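Local coordinates for protein alpha-galactosidase (Lactobacillus brevis, PDB 3MI6) that probably hydrolyses terminal, non-reducing alpha-D-galactose residues from alpha-galactosides such as galactose oligosaccharides, galactomannans and galactolipids, at residues M451-S465 with R503-L515. Residues are numbered along the deposited sequence; the frame is centred on the assembly and turned at random.
Sequences MARPEVVDYLFKLMS and RYILGVYQLYARL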
# COMPACT_ATOMS: atom_id res chain seq x y z
N MSE D 451 -20.41 37.18 -23.46
CA MSE D 451 -19.14 37.89 -23.50
C MSE D 451 -18.44 37.79 -24.84
O MSE D 451 -17.41 38.42 -25.07
CB MSE D 451 -18.19 37.35 -22.43
CG MSE D 451 -18.67 37.53 -21.00
SE MSE D 451 -18.82 39.42 -20.50
CE MSE D 451 -16.98 39.96 -20.80
N ALA D 452 -18.97 36.95 -25.73
CA ALA D 452 -18.35 36.75 -27.03
C ALA D 452 -18.64 37.95 -27.93
O ALA D 452 -17.98 38.13 -28.95
CB ALA D 452 -18.86 35.47 -27.67
N ARG D 453 -19.61 38.76 -27.53
CA ARG D 453 -19.99 39.94 -28.30
C ARG D 453 -19.23 41.18 -27.83
O ARG D 453 -19.31 41.55 -26.66
CB ARG D 453 -21.48 40.21 -28.16
CG ARG D 453 -22.37 39.07 -28.57
CD ARG D 453 -23.69 39.17 -27.85
NE ARG D 453 -24.74 38.46 -28.57
CZ ARG D 453 -25.71 39.05 -29.26
NH1 ARG D 453 -25.78 40.38 -29.31
NH2 ARG D 453 -26.62 38.32 -29.89
N PRO D 454 -18.50 41.82 -28.74
CA PRO D 454 -17.78 43.05 -28.40
C PRO D 454 -18.70 44.19 -27.97
O PRO D 454 -18.24 45.12 -27.31
CB PRO D 454 -17.04 43.38 -29.69
CG PRO D 454 -16.86 42.06 -30.36
CD PRO D 454 -18.09 41.27 -30.04
N GLU D 455 -19.98 44.15 -28.32
CA GLU D 455 -20.88 45.19 -27.83
C GLU D 455 -21.06 45.04 -26.32
O GLU D 455 -21.21 46.02 -25.60
CB GLU D 455 -22.23 45.21 -28.58
CG GLU D 455 -23.09 43.95 -28.48
CD GLU D 455 -22.95 43.00 -29.70
OE1 GLU D 455 -21.84 42.89 -30.28
OE2 GLU D 455 -23.96 42.35 -30.06
N VAL D 456 -21.02 43.80 -25.85
CA VAL D 456 -21.20 43.53 -24.43
C VAL D 456 -20.02 44.03 -23.60
O VAL D 456 -20.21 44.66 -22.57
CB VAL D 456 -21.43 42.03 -24.18
CG1 VAL D 456 -21.48 41.73 -22.69
CG2 VAL D 456 -22.71 41.58 -24.85
N VAL D 457 -18.80 43.75 -24.06
CA VAL D 457 -17.60 44.20 -23.36
C VAL D 457 -17.56 45.73 -23.24
O VAL D 457 -17.20 46.27 -22.19
CB VAL D 457 -16.30 43.61 -24.00
CG1 VAL D 457 -15.07 44.09 -23.29
CG2 VAL D 457 -16.34 42.09 -23.96
N ASP D 458 -17.97 46.42 -24.32
CA ASP D 458 -18.00 47.89 -24.37
C ASP D 458 -18.96 48.48 -23.35
O ASP D 458 -18.65 49.47 -22.69
CB ASP D 458 -18.39 48.38 -25.75
CG ASP D 458 -17.29 48.19 -26.79
OD1 ASP D 458 -16.10 48.01 -26.42
OD2 ASP D 458 -17.64 48.23 -28.00
N TYR D 459 -20.12 47.86 -23.24
CA TYR D 459 -21.14 48.29 -22.29
C TYR D 459 -20.66 48.11 -20.86
O TYR D 459 -20.93 48.94 -19.99
CB TYR D 459 -22.44 47.51 -22.52
CG TYR D 459 -23.52 47.76 -21.49
CD1 TYR D 459 -24.34 48.89 -21.57
CD2 TYR D 459 -23.73 46.88 -20.45
CE1 TYR D 459 -25.34 49.12 -20.62
CE2 TYR D 459 -24.71 47.10 -19.51
CZ TYR D 459 -25.52 48.22 -19.59
OH TYR D 459 -26.49 48.43 -18.65
N LEU D 460 -19.94 47.01 -20.62
CA LEU D 460 -19.47 46.72 -19.28
C LEU D 460 -18.28 47.60 -18.93
O LEU D 460 -18.23 48.16 -17.84
CB LEU D 460 -19.11 45.24 -19.14
CG LEU D 460 -20.33 44.32 -19.23
CD1 LEU D 460 -19.90 42.86 -19.22
CD2 LEU D 460 -21.30 44.60 -18.12
N PHE D 461 -17.35 47.74 -19.87
CA PHE D 461 -16.22 48.63 -19.65
C PHE D 461 -16.68 50.04 -19.31
O PHE D 461 -16.18 50.66 -18.38
CB PHE D 461 -15.28 48.68 -20.84
CG PHE D 461 -14.25 49.77 -20.73
CD1 PHE D 461 -13.04 49.53 -20.10
CD2 PHE D 461 -14.51 51.03 -21.22
CE1 PHE D 461 -12.09 50.52 -19.99
CE2 PHE D 461 -13.57 52.03 -21.11
CZ PHE D 461 -12.37 51.78 -20.49
N LYS D 462 -17.64 50.55 -20.07
CA LYS D 462 -18.14 51.90 -19.82
C LYS D 462 -18.77 52.02 -18.44
O LYS D 462 -18.50 52.98 -17.72
CB LYS D 462 -19.12 52.34 -20.91
CG LYS D 462 -19.86 53.63 -20.55
CD LYS D 462 -20.80 54.10 -21.65
CE LYS D 462 -21.76 55.16 -21.10
NZ LYS D 462 -22.90 55.40 -22.03
N LEU D 463 -19.61 51.05 -18.07
CA LEU D 463 -20.29 51.06 -16.77
C LEU D 463 -19.35 50.96 -15.56
O LEU D 463 -19.58 51.59 -14.51
CB LEU D 463 -21.33 49.95 -16.71
CG LEU D 463 -22.73 50.54 -16.71
CD1 LEU D 463 -23.82 49.48 -16.64
CD2 LEU D 463 -22.85 51.51 -15.55
N MSE D 464 -18.29 50.18 -15.70
CA MSE D 464 -17.36 49.99 -14.59
C MSE D 464 -16.39 51.15 -14.40
O MSE D 464 -16.14 51.58 -13.27
CB MSE D 464 -16.63 48.66 -14.73
CG MSE D 464 -17.52 47.49 -14.45
SE MSE D 464 -16.57 45.79 -14.43
CE MSE D 464 -17.58 44.90 -15.82
N SER D 465 -15.86 51.67 -15.51
CA SER D 465 -14.96 52.82 -15.45
C SER D 465 -15.70 54.04 -14.93
O SER D 465 -15.13 54.86 -14.22
CB SER D 465 -14.33 53.09 -16.82
OG SER D 465 -15.30 53.05 -17.83
N ARG D 503 -14.13 32.02 -26.89
CA ARG D 503 -14.37 33.41 -27.22
C ARG D 503 -14.86 34.13 -25.98
O ARG D 503 -14.44 35.25 -25.69
CB ARG D 503 -15.36 33.54 -28.37
CG ARG D 503 -14.75 33.33 -29.74
CD ARG D 503 -15.79 33.37 -30.83
NE ARG D 503 -15.18 33.22 -32.15
CZ ARG D 503 -14.69 34.24 -32.85
NH1 ARG D 503 -14.74 35.47 -32.36
NH2 ARG D 503 -14.14 34.02 -34.04
N TYR D 504 -15.75 33.47 -25.24
CA TYR D 504 -16.28 34.05 -24.02
C TYR D 504 -15.11 34.39 -23.10
O TYR D 504 -15.06 35.46 -22.50
CB TYR D 504 -17.22 33.05 -23.36
CG TYR D 504 -17.64 33.42 -21.95
CD1 TYR D 504 -16.74 33.37 -20.90
CD2 TYR D 504 -18.95 33.79 -21.68
CE1 TYR D 504 -17.12 33.70 -19.63
CE2 TYR D 504 -19.34 34.12 -20.41
CZ TYR D 504 -18.43 34.06 -19.38
OH TYR D 504 -18.81 34.38 -18.10
N ILE D 505 -14.16 33.47 -23.02
CA ILE D 505 -13.00 33.71 -22.20
C ILE D 505 -12.16 34.90 -22.73
O ILE D 505 -11.84 35.82 -21.98
CB ILE D 505 -12.24 32.36 -21.91
CG1 ILE D 505 -12.44 31.99 -20.44
CG2 ILE D 505 -10.77 32.40 -22.27
CD1 ILE D 505 -12.30 33.17 -19.51
N LEU D 506 -11.88 34.92 -24.03
CA LEU D 506 -11.20 36.07 -24.61
C LEU D 506 -11.92 37.37 -24.24
O LEU D 506 -11.29 38.38 -23.95
CB LEU D 506 -11.08 35.92 -26.12
CG LEU D 506 -10.24 34.73 -26.59
CD1 LEU D 506 -10.21 34.63 -28.10
CD2 LEU D 506 -8.83 34.78 -26.02
N GLY D 507 -13.25 37.33 -24.24
CA GLY D 507 -14.04 38.47 -23.82
C GLY D 507 -13.74 38.95 -22.41
O GLY D 507 -13.57 40.17 -22.17
N VAL D 508 -13.68 38.01 -21.46
CA VAL D 508 -13.35 38.34 -20.09
C VAL D 508 -11.97 38.99 -20.11
O VAL D 508 -11.79 40.06 -19.55
CB VAL D 508 -13.44 37.10 -19.13
CG1 VAL D 508 -12.68 37.31 -17.80
CG2 VAL D 508 -14.89 36.77 -18.84
N TYR D 509 -11.01 38.39 -20.80
CA TYR D 509 -9.69 39.02 -20.85
C TYR D 509 -9.78 40.43 -21.43
O TYR D 509 -9.20 41.37 -20.89
CB TYR D 509 -8.68 38.18 -21.62
CG TYR D 509 -8.39 36.86 -20.96
CD1 TYR D 509 -8.45 36.74 -19.58
CD2 TYR D 509 -8.06 35.75 -21.70
CE1 TYR D 509 -8.18 35.55 -18.96
CE2 TYR D 509 -7.80 34.54 -21.08
CZ TYR D 509 -7.86 34.44 -19.70
OH TYR D 509 -7.59 33.24 -19.07
N GLN D 510 -10.50 40.57 -22.53
CA GLN D 510 -10.77 41.88 -23.10
C GLN D 510 -11.15 42.87 -22.00
O GLN D 510 -10.59 43.96 -21.91
CB GLN D 510 -11.89 41.81 -24.16
CG GLN D 510 -11.42 41.59 -25.60
CD GLN D 510 -10.36 42.60 -26.01
OE1 GLN D 510 -10.67 43.78 -26.28
NE2 GLN D 510 -9.09 42.15 -26.03
N LEU D 511 -12.09 42.48 -21.16
CA LEU D 511 -12.60 43.40 -20.15
C LEU D 511 -11.55 43.71 -19.09
O LEU D 511 -11.43 44.86 -18.64
CB LEU D 511 -13.85 42.83 -19.48
CG LEU D 511 -14.95 43.83 -19.14
CD1 LEU D 511 -15.82 43.26 -18.06
CD2 LEU D 511 -14.40 45.18 -18.71
N TYR D 512 -10.80 42.70 -18.68
CA TYR D 512 -9.79 42.90 -17.66
C TYR D 512 -8.67 43.67 -18.28
O TYR D 512 -7.99 44.45 -17.61
CB TYR D 512 -9.23 41.55 -17.19
CG TYR D 512 -9.78 41.03 -15.89
CD1 TYR D 512 -10.63 39.93 -15.88
CD2 TYR D 512 -9.44 41.61 -14.68
CE1 TYR D 512 -11.14 39.44 -14.69
CE2 TYR D 512 -9.93 41.14 -13.49
CZ TYR D 512 -10.78 40.05 -13.49
OH TYR D 512 -11.27 39.56 -12.29
N ALA D 513 -8.45 43.44 -19.56
CA ALA D 513 -7.33 44.08 -20.23
C ALA D 513 -7.57 45.58 -20.32
O ALA D 513 -6.66 46.37 -20.09
CB ALA D 513 -7.10 43.47 -21.60
N ARG D 514 -8.79 45.97 -20.64
CA ARG D 514 -9.09 47.38 -20.83
C ARG D 514 -9.23 48.13 -19.52
O ARG D 514 -8.81 49.28 -19.41
CB ARG D 514 -10.32 47.56 -21.72
CG ARG D 514 -10.02 47.25 -23.18
CD ARG D 514 -11.28 46.99 -23.98
NE ARG D 514 -12.07 48.19 -24.19
CZ ARG D 514 -13.31 48.17 -24.68
NH1 ARG D 514 -13.86 47.00 -24.98
NH2 ARG D 514 -13.98 49.30 -24.86
N LEU D 515 -9.82 47.48 -18.52
CA LEU D 515 -9.93 48.10 -17.21
C LEU D 515 -8.57 48.29 -16.53
O LEU D 515 -8.32 49.33 -15.92
CB LEU D 515 -10.83 47.26 -16.30
CG LEU D 515 -12.32 47.16 -16.59
CD1 LEU D 515 -12.91 46.13 -15.66
CD2 LEU D 515 -13.00 48.51 -16.42
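Val457 and Leu511 interlock by knobs-into-holes packing between two neighbouring helices on the outside of the (beta/alpha)8 barrel of this family 36 glycosidase. Helices 454-471 and 500-518 precede the adjacent parallel strands 475-478 and 523-526; the axes of their segments approach to 9.8 Å and their N-to-C directions differ by only 31°, so the helices run roughly parallel. Val457 sits among Gly507, Gln510, Leu511 and Arg514, while Leu511 enters the hole formed by Val457, Leu460, Phe461 and Met464. The apolar seam continues through Leu515, whose CD1 lies 3.9 Å from SE of Met464, a selenomethionine. Leu511 and Leu515 also touch Trp478, a predicted substrate-binding residue, and so seat helix 500-518 against strand 475-478.

The polar contact lies on one flank, where Asp458 is exposed. The guanidinium of Arg514 grips Asp458 end-on, NH1 at 2.8 Å and NH2 at 2.9 Å from the same OD1, which lies near the guanidinium plane although the carboxylate stands 82° to it. With the Arg514 chain bent at chi3, the guanidinium lies off-centre over the Phe461 ring, planes 20° apart, in a cation-pi contact of 4.8 Å from CZ to the ring centroid. A leucine in place of Arg514 would probably leave Asp458 without this charged mate and Phe461 without its cation-pi partner.

In the loop just before helix 454-471, Met451, also selenomethionine, makes a CH-pi contact, its CG lying over one face of Tyr504, 3.9 Å from the ring centroid. The Tyr504 hydroxyl is hydrogen-bonded to Glu416. Where the Met451 loop meets helix 500-518, Gly507 CA makes a CA-H...O contact with Met451 O at 3.6 Å.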